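Local structure of putative uncharacterized protein (Emericella nidulans, 3PGB) at residues N179-G184 / I234-M239; K194-I199 / D238-M243; G223-W228 / S404-G409; A387-A390 / V395-S398. The protein probably catalyses the oxidative deamination of primary amines, using a copper ion and a topaquinone cofactor formed within its own chain. One frame throughout, in Å; residues are numbered along the deposited sequence.

Contact 1: N179-G184 / I234-M239; sequences NVEPDG and IIRWDM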
loop_
_atom_site.group_PDB
_atom_site.type_symbol
_atom_site.label_atom_id
_atom_site.label_comp_id
_atom_site.label_asym_id
_atom_site.label_seq_id
_atom_site.Cartn_x
_atom_site.Cartn_y
_atom_site.Cartn_z
ATOM N N ASN A 179 40.878 2.552 6.971
ATOM C CA ASN A 179 40.452 2.564 5.582
ATOM C C ASN A 179 40.844 1.219 4.985
ATOM O O ASN A 179 42.026 0.951 4.748
ATOM C CB ASN A 179 41.112 3.730 4.835
ATOM C CG ASN A 179 40.677 3.827 3.377
ATOM O OD1 ASN A 179 40.088 2.901 2.819
ATOM N ND2 ASN A 179 40.976 4.956 2.756
ATOM N N VAL A 180 39.847 0.369 4.758
ATOM C CA VAL A 180 40.085 -1.021 4.365
ATOM C C VAL A 180 40.318 -1.188 2.854
ATOM O O VAL A 180 40.696 -2.272 2.404
ATOM C CB VAL A 180 38.917 -1.942 4.851
ATOM C CG1 VAL A 180 37.790 -2.013 3.815
ATOM C CG2 VAL A 180 39.433 -3.326 5.167
ATOM N N GLU A 181 40.097 -0.119 2.084
ATOM C CA GLU A 181 40.367 -0.121 0.643
ATOM C C GLU A 181 41.215 1.081 0.217
ATOM O O GLU A 181 40.759 1.921 -0.556
ATOM C CB GLU A 181 39.054 -0.144 -0.146
ATOM C CG GLU A 181 38.187 -1.366 0.157
ATOM C CD GLU A 181 37.175 -1.670 -0.939
ATOM O OE1 GLU A 181 35.962 -1.661 -0.640
ATOM O OE2 GLU A 181 37.598 -1.922 -2.093
ATOM N N PRO A 182 42.463 1.157 0.712
ATOM C CA PRO A 182 43.328 2.295 0.416
ATOM C C PRO A 182 44.070 2.199 -0.911
ATOM O O PRO A 182 44.646 3.194 -1.353
ATOM C CB PRO A 182 44.338 2.256 1.558
ATOM C CG PRO A 182 44.478 0.816 1.863
ATOM C CD PRO A 182 43.146 0.171 1.568
ATOM N N ASP A 183 44.065 1.023 -1.534
ATOM C CA ASP A 183 44.873 0.783 -2.734
ATOM C C ASP A 183 44.013 0.433 -3.947
ATOM O O ASP A 183 44.304 -0.513 -4.670
ATOM C CB ASP A 183 45.875 -0.341 -2.458
ATOM C CG ASP A 183 46.802 -0.022 -1.307
ATOM O OD1 ASP A 183 47.626 0.906 -1.442
ATOM O OD2 ASP A 183 46.704 -0.701 -0.263
ATOM N N GLY A 184 42.969 1.219 -4.175
ATOM C CA GLY A 184 42.014 0.961 -5.253
ATOM C C GLY A 184 42.635 0.711 -6.615
ATOM O O GLY A 184 42.189 -0.170 -7.343
ATOM N N ILE A 234 42.466 -9.052 5.715
ATOM C CA ILE A 234 41.492 -8.437 4.820
ATOM C C ILE A 234 41.452 -9.245 3.533
ATOM O O ILE A 234 42.443 -9.299 2.803
ATOM C CB ILE A 234 41.847 -6.971 4.522
ATOM C CG1 ILE A 234 41.542 -6.100 5.749
ATOM C CG2 ILE A 234 41.065 -6.464 3.316
ATOM C CD1 ILE A 234 42.276 -4.768 5.751
ATOM N N ILE A 235 40.306 -9.873 3.261
ATOM C CA ILE A 235 40.190 -10.841 2.166
ATOM C C ILE A 235 39.151 -10.419 1.128
ATOM O O ILE A 235 38.089 -9.900 1.467
ATOM C CB ILE A 235 39.866 -12.267 2.711
ATOM C CG1 ILE A 235 41.113 -12.882 3.363
ATOM C CG2 ILE A 235 39.361 -13.178 1.606
ATOM C CD1 ILE A 235 40.893 -14.276 3.944
ATOM N N ARG A 236 39.485 -10.666 -0.135
ATOM C CA ARG A 236 38.661 -10.327 -1.285
ATOM C C ARG A 236 38.139 -11.596 -1.943
ATOM O O ARG A 236 38.832 -12.607 -1.974
ATOM C CB ARG A 236 39.505 -9.612 -2.343
ATOM C CG ARG A 236 39.558 -8.096 -2.277
ATOM C CD ARG A 236 39.595 -7.537 -3.688
ATOM N NE ARG A 236 39.544 -6.084 -3.708
ATOM C CZ ARG A 236 38.987 -5.351 -4.673
ATOM N NH1 ARG A 236 38.403 -5.918 -5.729
ATOM N NH2 ARG A 236 39.001 -4.026 -4.570
ATOM N N TRP A 237 36.924 -11.523 -2.476
ATOM C CA TRP A 237 36.404 -12.493 -3.434
ATOM C C TRP A 237 35.951 -11.690 -4.647
ATOM O O TRP A 237 35.093 -10.814 -4.521
ATOM C CB TRP A 237 35.205 -13.246 -2.858
ATOM C CG TRP A 237 35.519 -14.567 -2.211
ATOM C CD1 TRP A 237 35.487 -14.858 -0.878
ATOM C CD2 TRP A 237 35.871 -15.786 -2.877
ATOM N NE1 TRP A 237 35.806 -16.172 -0.673
ATOM C CE2 TRP A 237 36.046 -16.768 -1.881
ATOM C CE3 TRP A 237 36.064 -16.140 -4.219
ATOM C CZ2 TRP A 237 36.407 -18.082 -2.182
ATOM C CZ3 TRP A 237 36.427 -17.448 -4.517
ATOM C CH2 TRP A 237 36.592 -18.402 -3.502
ATOM N N ASP A 238 36.522 -11.970 -5.813
ATOM C CA ASP A 238 36.192 -11.229 -7.026
ATOM C C ASP A 238 35.712 -12.149 -8.136
ATOM O O ASP A 238 35.971 -13.352 -8.122
ATOM C CB ASP A 238 37.398 -10.429 -7.510
ATOM C CG ASP A 238 37.841 -9.385 -6.509
ATOM O OD1 ASP A 238 37.119 -8.386 -6.332
ATOM O OD2 ASP A 238 38.914 -9.562 -5.901
ATOM N N MET A 239 35.029 -11.555 -9.106
ATOM C CA MET A 239 34.414 -12.287 -10.205
ATOM C C MET A 239 34.674 -11.549 -11.511
ATOM O O MET A 239 34.805 -10.326 -11.520
ATOM C CB MET A 239 32.912 -12.379 -9.956
ATOM C CG MET A 239 32.163 -13.365 -10.819
ATOM S SD MET A 239 30.389 -13.071 -10.666
ATOM C CE MET A 239 29.741 -14.611 -11.261
#
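The guanidinium of Arg236 lies between two carboxylates and joins them in a salt-bridge network. Arg236 NH1 donates to Asp238 OD1 at 2.8 Å, on the same strand, while Arg236 NH2 makes a longer salt bridge across the contact to Glu181 OE2, 3.5 Å. The two acids are held differently. Asp238 lies at the guanidinium edge, and NH1 meets OD1 on its syn side, somewhat out of the carboxylate plane. Glu181 arrives obliquely, its carboxylate plane turned 85° from the guanidinium, so this pairing is electrostatic more than directional. Arg236 reaches both because its chain bends at CB-CG (chi2 -144°) and then runs out toward the loop. Charge at the guanidinium would probably favour ionised forms of both acids.

Here a connecting loop, 179-184, running from strand 176-178 to helix 186-198, meets the start of strand 235-242. That strand belongs to an antiparallel five-stranded sheet, probably the D3 (N3) domain of copper amine oxidases. The loop is shaped by an Asx turn in which Asn179 OD1 accepts from Glu181 N at 3.1 Å. Asp183 adds a further tie through its salt bridge to Arg267, and Val187 and Leu192 of helix 186-198 touch Arg236.

The apolar half of the contact is a single branch-to-branch meeting. Val180 turns CG2 onto the end of Ile234, 3.2 Å from CD1, which is tight for two methyl groups. The same CG2 lies 3.5 Å from Ile234 CG1 and 4.0 Å from Ile234 CG2. Leu227 touches both Ile234 and Glu181.

Contact 2: K194-I199 / D238-M243; sequences KISASI and DMFWNM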
loop_
_atom_site.group_PDB
_atom_site.type_symbol
_atom_site.label_atom_id
_atom_site.label_comp_id
_atom_site.label_asym_id
_atom_site.label_seq_id
_atom_site.Cartn_x
_atom_site.Cartn_y
_atom_site.Cartn_z
ATOM N N LYS A 194 47.247 -8.823 -13.202
ATOM C CA LYS A 194 48.373 -9.736 -13.356
ATOM C C LYS A 194 47.901 -11.187 -13.235
ATOM O O LYS A 194 48.278 -12.033 -14.045
ATOM C CB LYS A 194 49.493 -9.400 -12.359
ATOM C CG LYS A 194 50.146 -8.049 -12.673
ATOM C CD LYS A 194 51.490 -7.825 -11.977
ATOM C CE LYS A 194 52.228 -6.634 -12.612
ATOM N NZ LYS A 194 53.385 -6.162 -11.796
ATOM N N ILE A 195 47.052 -11.456 -12.244
ATOM C CA ILE A 195 46.449 -12.778 -12.075
ATOM C C ILE A 195 45.563 -13.126 -13.273
ATOM O O ILE A 195 45.564 -14.267 -13.740
ATOM C CB ILE A 195 45.608 -12.869 -10.774
ATOM C CG1 ILE A 195 46.509 -12.784 -9.540
ATOM C CG2 ILE A 195 44.813 -14.170 -10.738
ATOM C CD1 ILE A 195 45.760 -12.472 -8.263
ATOM N N SER A 196 44.816 -12.144 -13.768
ATOM C CA SER A 196 43.955 -12.360 -14.921
ATOM C C SER A 196 44.763 -12.681 -16.178
ATOM O O SER A 196 44.345 -13.503 -16.984
ATOM C CB SER A 196 43.063 -11.146 -15.170
ATOM O OG SER A 196 42.292 -11.344 -16.341
ATOM N N ALA A 197 45.910 -12.027 -16.343
ATOM C CA ALA A 197 46.824 -12.336 -17.455
ATOM C C ALA A 197 47.370 -13.761 -17.342
ATOM O O ALA A 197 47.720 -14.375 -18.345
ATOM C CB ALA A 197 47.974 -11.326 -17.515
ATOM N N SER A 198 47.437 -14.271 -16.114
ATOM C CA SER A 198 47.806 -15.663 -15.848
ATOM C C SER A 198 46.824 -16.664 -16.484
ATOM O O SER A 198 47.197 -17.800 -16.786
ATOM C CB SER A 198 47.874 -15.904 -14.335
ATOM O OG SER A 198 48.736 -16.976 -14.027
ATOM N N ILE A 199 45.569 -16.237 -16.657
ATOM C CA ILE A 199 44.521 -17.067 -17.252
ATOM C C ILE A 199 43.846 -16.371 -18.439
ATOM O O ILE A 199 42.665 -16.609 -18.715
ATOM C CB ILE A 199 43.465 -17.477 -16.191
ATOM C CG1 ILE A 199 42.704 -16.266 -15.649
ATOM C CG2 ILE A 199 44.134 -18.195 -15.034
ATOM C CD1 ILE A 199 41.427 -16.647 -14.936
ATOM N N ASP A 238 36.522 -11.970 -5.813
ATOM C CA ASP A 238 36.192 -11.229 -7.026
ATOM C C ASP A 238 35.712 -12.149 -8.136
ATOM O O ASP A 238 35.971 -13.352 -8.122
ATOM C CB ASP A 238 37.398 -10.429 -7.510
ATOM C CG ASP A 238 37.841 -9.385 -6.509
ATOM O OD1 ASP A 238 37.119 -8.386 -6.332
ATOM O OD2 ASP A 238 38.914 -9.562 -5.901
ATOM N N MET A 239 35.029 -11.555 -9.106
ATOM C CA MET A 239 34.414 -12.287 -10.205
ATOM C C MET A 239 34.674 -11.549 -11.511
ATOM O O MET A 239 34.805 -10.326 -11.520
ATOM C CB MET A 239 32.912 -12.379 -9.956
ATOM C CG MET A 239 32.163 -13.365 -10.819
ATOM S SD MET A 239 30.389 -13.071 -10.666
ATOM C CE MET A 239 29.741 -14.611 -11.261
ATOM N N PHE A 240 34.747 -12.288 -12.612
ATOM C CA PHE A 240 34.771 -11.669 -13.929
ATOM C C PHE A 240 33.340 -11.307 -14.351
ATOM O O PHE A 240 32.408 -12.064 -14.095
ATOM C CB PHE A 240 35.425 -12.595 -14.957
ATOM C CG PHE A 240 36.921 -12.693 -14.816
ATOM C CD1 PHE A 240 37.758 -11.940 -15.630
ATOM C CD2 PHE A 240 37.491 -13.531 -13.863
ATOM C CE1 PHE A 240 39.134 -12.023 -15.506
ATOM C CE2 PHE A 240 38.868 -13.616 -13.727
ATOM C CZ PHE A 240 39.692 -12.866 -14.555
ATOM N N TRP A 241 33.177 -10.136 -14.966
ATOM C CA TRP A 241 31.907 -9.737 -15.580
ATOM C C TRP A 241 32.131 -9.396 -17.045
ATOM O O TRP A 241 33.221 -8.967 -17.419
ATOM C CB TRP A 241 31.322 -8.505 -14.891
ATOM C CG TRP A 241 31.144 -8.625 -13.421
ATOM C CD1 TRP A 241 32.123 -8.620 -12.473
ATOM C CD2 TRP A 241 29.904 -8.730 -12.719
ATOM N NE1 TRP A 241 31.569 -8.730 -11.219
ATOM C CE2 TRP A 241 30.207 -8.796 -11.344
ATOM C CE3 TRP A 241 28.563 -8.780 -13.118
ATOM C CZ2 TRP A 241 29.217 -8.908 -10.367
ATOM C CZ3 TRP A 241 27.581 -8.893 -12.149
ATOM C CH2 TRP A 241 27.913 -8.959 -10.791
ATOM N N ASN A 242 31.099 -9.576 -17.864
ATOM C CA ASN A 242 31.101 -9.045 -19.233
ATOM C C ASN A 242 30.771 -7.557 -19.227
ATOM O O ASN A 242 29.995 -7.090 -18.403
ATOM C CB ASN A 242 30.101 -9.792 -20.137
ATOM C CG ASN A 242 30.781 -10.607 -21.232
ATOM O OD1 ASN A 242 31.892 -10.285 -21.667
ATOM N ND2 ASN A 242 30.105 -11.658 -21.695
ATOM N N MET A 243 31.367 -6.820 -20.153
ATOM C CA MET A 243 31.126 -5.392 -20.265
ATOM C C MET A 243 29.880 -5.128 -21.103
ATOM O O MET A 243 29.567 -5.884 -22.030
ATOM C CB MET A 243 32.351 -4.678 -20.858
ATOM C CG MET A 243 33.481 -4.483 -19.848
ATOM S SD MET A 243 34.875 -3.501 -20.437
ATOM C CE MET A 243 34.125 -1.871 -20.578
#
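Ser196 and Phe240 meet by a polar atom at an aromatic edge. The hydroxyl oxygen OG of Ser196 lies in the plane of the Phe240 ring, 3.3 Å from CE1 and 3.5 Å from CZ, so it faces the ring hydrogens and not the pi cloud. It is carried there by a first torsion of 177°, which swings OG away from the backbone N. The stronger polar partner of this OG is the carbonyl oxygen of Ala211, to which it is hydrogen-bonded.

The remaining contacts across the interface are apolar. Ser196 CB comes to 3.8 Å from Phe240 CZ. The Ile199 side chain comes head-on toward that of Phe240, CD1 lying 4.1 Å from Phe240 CE2, oblique to the ring. Ile221 of the adjacent strand 219-223 and Trp277 of strand 273-279 also touch Phe240. Helix 186-198 thereby packs on the five-stranded antiparallel sheet, Phe240 pointing from strand 235-242 toward the helix.

Backbone bonding shapes the helix end: Ile199 N bonds Ser196 O at 3.0 Å, and Ile199 itself stands at the N-cap position of helix 200-207.

Placing an oxygen against the electropositive rim of a phenylalanine is probably mildly favourable, and with Ala211 as its hydrogen-bond partner, the buried hydroxyl can sit among apolar side chains with its polarity satisfied.

Contact 3: G223-W228 / S404-G409; sequences GIDPLW and SYYGFG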
loop_
_atom_site.group_PDB
_atom_site.type_symbol
_atom_site.label_atom_id
_atom_site.label_comp_id
_atom_site.label_asym_id
_atom_site.label_seq_id
_atom_site.Cartn_x
_atom_site.Cartn_y
_atom_site.Cartn_z
ATOM N N GLY A 223 34.114 -7.432 -7.021
ATOM C CA GLY A 223 33.535 -8.389 -6.090
ATOM C C GLY A 223 32.725 -7.831 -4.934
ATOM O O GLY A 223 31.657 -7.251 -5.132
ATOM N N ILE A 224 33.249 -8.001 -3.724
ATOM C CA ILE A 224 32.431 -7.925 -2.518
ATOM C C ILE A 224 32.498 -6.596 -1.775
ATOM O O ILE A 224 33.494 -5.875 -1.842
ATOM C CB ILE A 224 32.766 -9.081 -1.537
ATOM C CG1 ILE A 224 34.178 -8.934 -0.954
ATOM C CG2 ILE A 224 32.612 -10.405 -2.244
ATOM C CD1 ILE A 224 34.553 -10.003 0.055
ATOM N N ASP A 225 31.406 -6.305 -1.069
ATOM C CA ASP A 225 31.299 -5.178 -0.160
ATOM C C ASP A 225 30.371 -5.637 0.970
ATOM O O ASP A 225 29.226 -6.010 0.715
ATOM C CB ASP A 225 30.707 -3.965 -0.891
ATOM C CG ASP A 225 30.659 -2.696 -0.024
ATOM O OD1 ASP A 225 30.979 -2.752 1.181
ATOM O OD2 ASP A 225 30.288 -1.629 -0.566
ATOM N N PRO A 226 30.863 -5.646 2.221
ATOM C CA PRO A 226 32.212 -5.305 2.661
ATOM C C PRO A 226 33.226 -6.385 2.305
ATOM O O PRO A 226 32.848 -7.479 1.883
ATOM C CB PRO A 226 32.061 -5.196 4.176
ATOM C CG PRO A 226 30.964 -6.098 4.501
ATOM C CD PRO A 226 30.014 -6.055 3.355
ATOM N N LEU A 227 34.505 -6.062 2.459
ATOM C CA LEU A 227 35.559 -7.056 2.336
ATOM C C LEU A 227 35.549 -7.938 3.584
ATOM O O LEU A 227 35.107 -7.508 4.654
ATOM C CB LEU A 227 36.925 -6.382 2.175
ATOM C CG LEU A 227 37.116 -5.449 0.978
ATOM C CD1 LEU A 227 38.511 -4.836 1.005
ATOM C CD2 LEU A 227 36.878 -6.191 -0.317
ATOM N N TRP A 228 36.015 -9.176 3.435
ATOM C CA TRP A 228 36.054 -10.118 4.557
ATOM C C TRP A 228 37.087 -9.660 5.569
ATOM O O TRP A 228 38.212 -9.321 5.200
ATOM C CB TRP A 228 36.387 -11.532 4.078
ATOM C CG TRP A 228 35.212 -12.293 3.524
ATOM C CD1 TRP A 228 34.004 -11.788 3.150
ATOM C CD2 TRP A 228 35.164 -13.694 3.239
ATOM N NE1 TRP A 228 33.201 -12.787 2.672
ATOM C CE2 TRP A 228 33.889 -13.969 2.712
ATOM C CE3 TRP A 228 36.077 -14.745 3.381
ATOM C CZ2 TRP A 228 33.496 -15.249 2.335
ATOM C CZ3 TRP A 228 35.687 -16.014 3.004
ATOM C CH2 TRP A 228 34.405 -16.255 2.488
ATOM N N SER A 404 25.295 4.390 2.420
ATOM C CA SER A 404 25.799 5.701 2.826
ATOM C C SER A 404 27.321 5.789 2.683
ATOM O O SER A 404 27.877 6.882 2.691
ATOM C CB SER A 404 25.359 6.058 4.244
ATOM O OG SER A 404 26.061 5.309 5.202
ATOM N N TYR A 405 27.987 4.644 2.550
ATOM C CA TYR A 405 29.404 4.605 2.180
ATOM C C TYR A 405 29.607 5.309 0.837
ATOM O O TYR A 405 30.514 6.127 0.685
ATOM C CB TYR A 405 29.893 3.154 2.091
ATOM C CG TYR A 405 31.307 3.002 1.567
ATOM C CD1 TYR A 405 32.403 3.170 2.410
ATOM C CD2 TYR A 405 31.549 2.687 0.232
ATOM C CE1 TYR A 405 33.709 3.034 1.935
ATOM C CE2 TYR A 405 32.856 2.549 -0.251
ATOM C CZ TYR A 405 33.927 2.729 0.607
ATOM O OH TYR A 405 35.214 2.596 0.144
ATOM N N TYR A 406 28.755 4.988 -0.132
ATOM C CA TYR A 406 28.804 5.626 -1.442
ATOM C C TYR A 406 28.144 6.994 -1.357
ATOM O O TYR A 406 28.590 7.950 -2.007
ATOM C CB TYR A 406 28.126 4.746 -2.491
ATOM C CG TYR A 406 28.777 3.388 -2.616
ATOM C CD1 TYR A 406 28.246 2.277 -1.970
ATOM C CD2 TYR A 406 29.952 3.221 -3.356
ATOM C CE1 TYR A 406 28.854 1.033 -2.068
ATOM C CE2 TYR A 406 30.564 1.977 -3.467
ATOM C CZ TYR A 406 30.014 0.887 -2.818
ATOM O OH TYR A 406 30.618 -0.355 -2.915
ATOM N N GLY A 407 27.094 7.071 -0.533
ATOM C CA GLY A 407 26.351 8.303 -0.293
ATOM C C GLY A 407 25.127 8.427 -1.182
ATOM O O GLY A 407 25.205 8.168 -2.369
ATOM N N PHE A 408 23.997 8.829 -0.607
ATOM C CA PHE A 408 22.796 9.154 -1.387
ATOM C C PHE A 408 22.880 10.540 -2.045
ATOM O O PHE A 408 22.403 10.733 -3.161
ATOM C CB PHE A 408 21.545 9.079 -0.499
ATOM C CG PHE A 408 21.094 7.678 -0.217
ATOM C CD1 PHE A 408 20.115 7.084 -0.998
ATOM C CD2 PHE A 408 21.662 6.941 0.814
ATOM C CE1 PHE A 408 19.699 5.785 -0.756
ATOM C CE2 PHE A 408 21.250 5.638 1.056
ATOM C CZ PHE A 408 20.264 5.064 0.264
ATOM N N GLY A 409 23.483 11.498 -1.347
ATOM C CA GLY A 409 23.600 12.874 -1.831
ATOM C C GLY A 409 24.349 13.091 -3.142
ATOM O O GLY A 409 23.957 13.946 -3.937
#
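Asp225 and Tyr406 bridge two loops by one hydrogen bond. The loop 404-409 belongs to the copper amine oxidase enzyme domain and directly follows Asp403, the predicted catalytic proton acceptor. The loop 223-228 leaves strand 219-223 of the small five-stranded sheet and includes a cis peptide bond between Asp225 and Pro226.

Along 404-409, Tyr405 packs against its neighbour: its CD2 stands 3.7 Å above the ring of Tyr406, over the centre, while Tyr406 CD1 lies at the edge of the Tyr405 ring. Tyr406 itself reaches across, its hydroxyl end meeting the carboxylate; Tyr401 of strand 400-402 touches both partners.

On the other side, Asp225 extends its carboxylate with CG trans to the backbone N (chi1 -176°), and ring and carboxylate planes stand 69° apart. Asp225 is buried, and a phenol proton directed at its carboxylate would probably ease the cost of keeping charge there. The phenol donates: Tyr406 OH lies 2.7 Å from Asp225 OD2, which it meets on the anti side, 25° out of the carboxylate plane, and the same OD2 is 3.4 Å from Tyr406 CE1.

Contact 4: A387-A390 / V395-S398; sequences AHYA and VQSS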
loop_
_atom_site.group_PDB
_atom_site.type_symbol
_atom_site.label_atom_id
_atom_site.label_comp_id
_atom_site.label_asym_id
_atom_site.label_seq_id
_atom_site.Cartn_x
_atom_site.Cartn_y
_atom_site.Cartn_z
ATOM N N ALA A 387 21.543 -3.597 1.353
ATOM C CA ALA A 387 21.265 -4.547 0.282
ATOM C C ALA A 387 22.032 -5.830 0.582
ATOM O O ALA A 387 23.194 -5.986 0.181
ATOM C CB ALA A 387 21.681 -3.980 -1.059
ATOM N N HIS A 388 21.375 -6.736 1.303
ATOM C CA HIS A 388 21.996 -7.971 1.775
ATOM C C HIS A 388 21.653 -9.113 0.831
ATOM O O HIS A 388 20.494 -9.475 0.695
ATOM C CB HIS A 388 21.497 -8.293 3.181
ATOM C CG HIS A 388 22.379 -9.235 3.936
ATOM N ND1 HIS A 388 22.667 -10.507 3.489
ATOM C CD2 HIS A 388 23.025 -9.094 5.116
ATOM C CE1 HIS A 388 23.460 -11.106 4.358
ATOM N NE2 HIS A 388 23.692 -10.270 5.356
ATOM N N TYR A 389 22.669 -9.676 0.186
ATOM C CA TYR A 389 22.483 -10.762 -0.779
ATOM C C TYR A 389 22.784 -12.144 -0.183
ATOM O O TYR A 389 23.245 -12.268 0.952
ATOM C CB TYR A 389 23.371 -10.528 -2.002
ATOM C CG TYR A 389 22.932 -9.358 -2.833
ATOM C CD1 TYR A 389 23.179 -8.051 -2.419
ATOM C CD2 TYR A 389 22.267 -9.552 -4.034
ATOM C CE1 TYR A 389 22.766 -6.978 -3.181
ATOM C CE2 TYR A 389 21.856 -8.488 -4.796
ATOM C CZ TYR A 389 22.103 -7.205 -4.367
ATOM O OH TYR A 389 21.688 -6.151 -5.146
ATOM N N ALA A 390 22.495 -13.174 -0.975
ATOM C CA ALA A 390 22.816 -14.557 -0.636
ATOM C C ALA A 390 22.925 -15.329 -1.935
ATOM O O ALA A 390 22.256 -14.984 -2.915
ATOM C CB ALA A 390 21.741 -15.163 0.250
ATOM N N VAL A 395 30.925 -14.365 -4.103
ATOM C CA VAL A 395 30.780 -12.932 -4.317
ATOM C C VAL A 395 29.380 -12.480 -3.895
ATOM O O VAL A 395 29.232 -11.616 -3.020
ATOM C CB VAL A 395 31.080 -12.542 -5.779
ATOM C CG1 VAL A 395 30.484 -11.165 -6.117
ATOM C CG2 VAL A 395 32.594 -12.564 -6.028
ATOM N N GLN A 396 28.362 -13.079 -4.500
ATOM C CA GLN A 396 26.976 -12.747 -4.173
ATOM C C GLN A 396 26.604 -13.125 -2.755
ATOM O O GLN A 396 25.801 -12.431 -2.129
ATOM C CB GLN A 396 25.997 -13.406 -5.151
ATOM C CG GLN A 396 25.899 -12.693 -6.477
ATOM C CD GLN A 396 25.361 -11.296 -6.326
ATOM O OE1 GLN A 396 24.161 -11.102 -6.133
ATOM N NE2 GLN A 396 26.251 -10.309 -6.398
ATOM N N SER A 397 27.182 -14.211 -2.246
ATOM C CA SER A 397 26.969 -14.606 -0.849
ATOM C C SER A 397 27.460 -13.534 0.127
ATOM O O SER A 397 26.881 -13.341 1.187
ATOM C CB SER A 397 27.661 -15.939 -0.546
ATOM O OG SER A 397 27.511 -16.304 0.815
ATOM N N SER A 398 28.518 -12.831 -0.251
ATOM C CA SER A 398 29.197 -11.904 0.648
ATOM C C SER A 398 28.724 -10.463 0.544
ATOM O O SER A 398 29.076 -9.656 1.397
ATOM C CB SER A 398 30.701 -11.942 0.380
ATOM O OG SER A 398 31.223 -13.251 0.552
#
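Two torsions bring Tyr389 and Gln396 together. The ring of Tyr389 swings out beside its backbone N (chi1 -69°), and the Gln396 chain folds back at CB-CG (chi2 -63°), bringing its amide oxygen obliquely against the ring. The motif is a short connection from a strand to a helix: strand 374-389 of the enzyme domain runs out, and after a few residues helix 394-398 packs back on its end.

The amide oxygen Gln396 OE1 lies 3.2 Å from Tyr389 CD2 and 3.7 Å from CE2, with ring and amide planes 69° apart. The amide is held by Ser530 at OE1 and by Gln509 at NE2, which fixes its rotation. Tyr389 is part of the active-site surroundings: its hydroxyl is hydrogen-bonded to O4 of the topaquinone at position 484, and its ring meets that of the copper ligand His532. Gln396 thus packs against a tyrosine hydrogen-bonded to the cofactor, consistent with a second-shell place.

The Gln396 carbonyl O comes 3.1 Å from Tyr389 CB, and the backbones themselves are close, with the CA atoms of Ala390 and Ser397 4.2 Å apart. Thr573 and Trp565 of the second subunit pack on Ala390 and Ser397 respectively. On the strand, the imidazole of His388 turns to its neighbour's carbonyl, ND1 donating to Tyr389 O at 3.1 Å.

In the fold
Contacts 1 and 2 share strand 235-242 and tie it to successive parts of the chain: contact 1 to the loop that precedes helix 186-198, contact 2 to that helix's C-terminal end. Contact 4 lies within the enzyme domain, inside the loop that contact 3 closes, with the Tyr389 side chain about 6 Å from the copper ion; contact 3 links that domain to the small sheet. The sets also meet directly: Trp228 bonds Ser398 and Ile235, and Val395 packs against Trp237 and Met239. Contacts 1 and 3, partly buried, use charged groups, while the buried contacts 2 and 4 set neutral oxygens against aromatic rings.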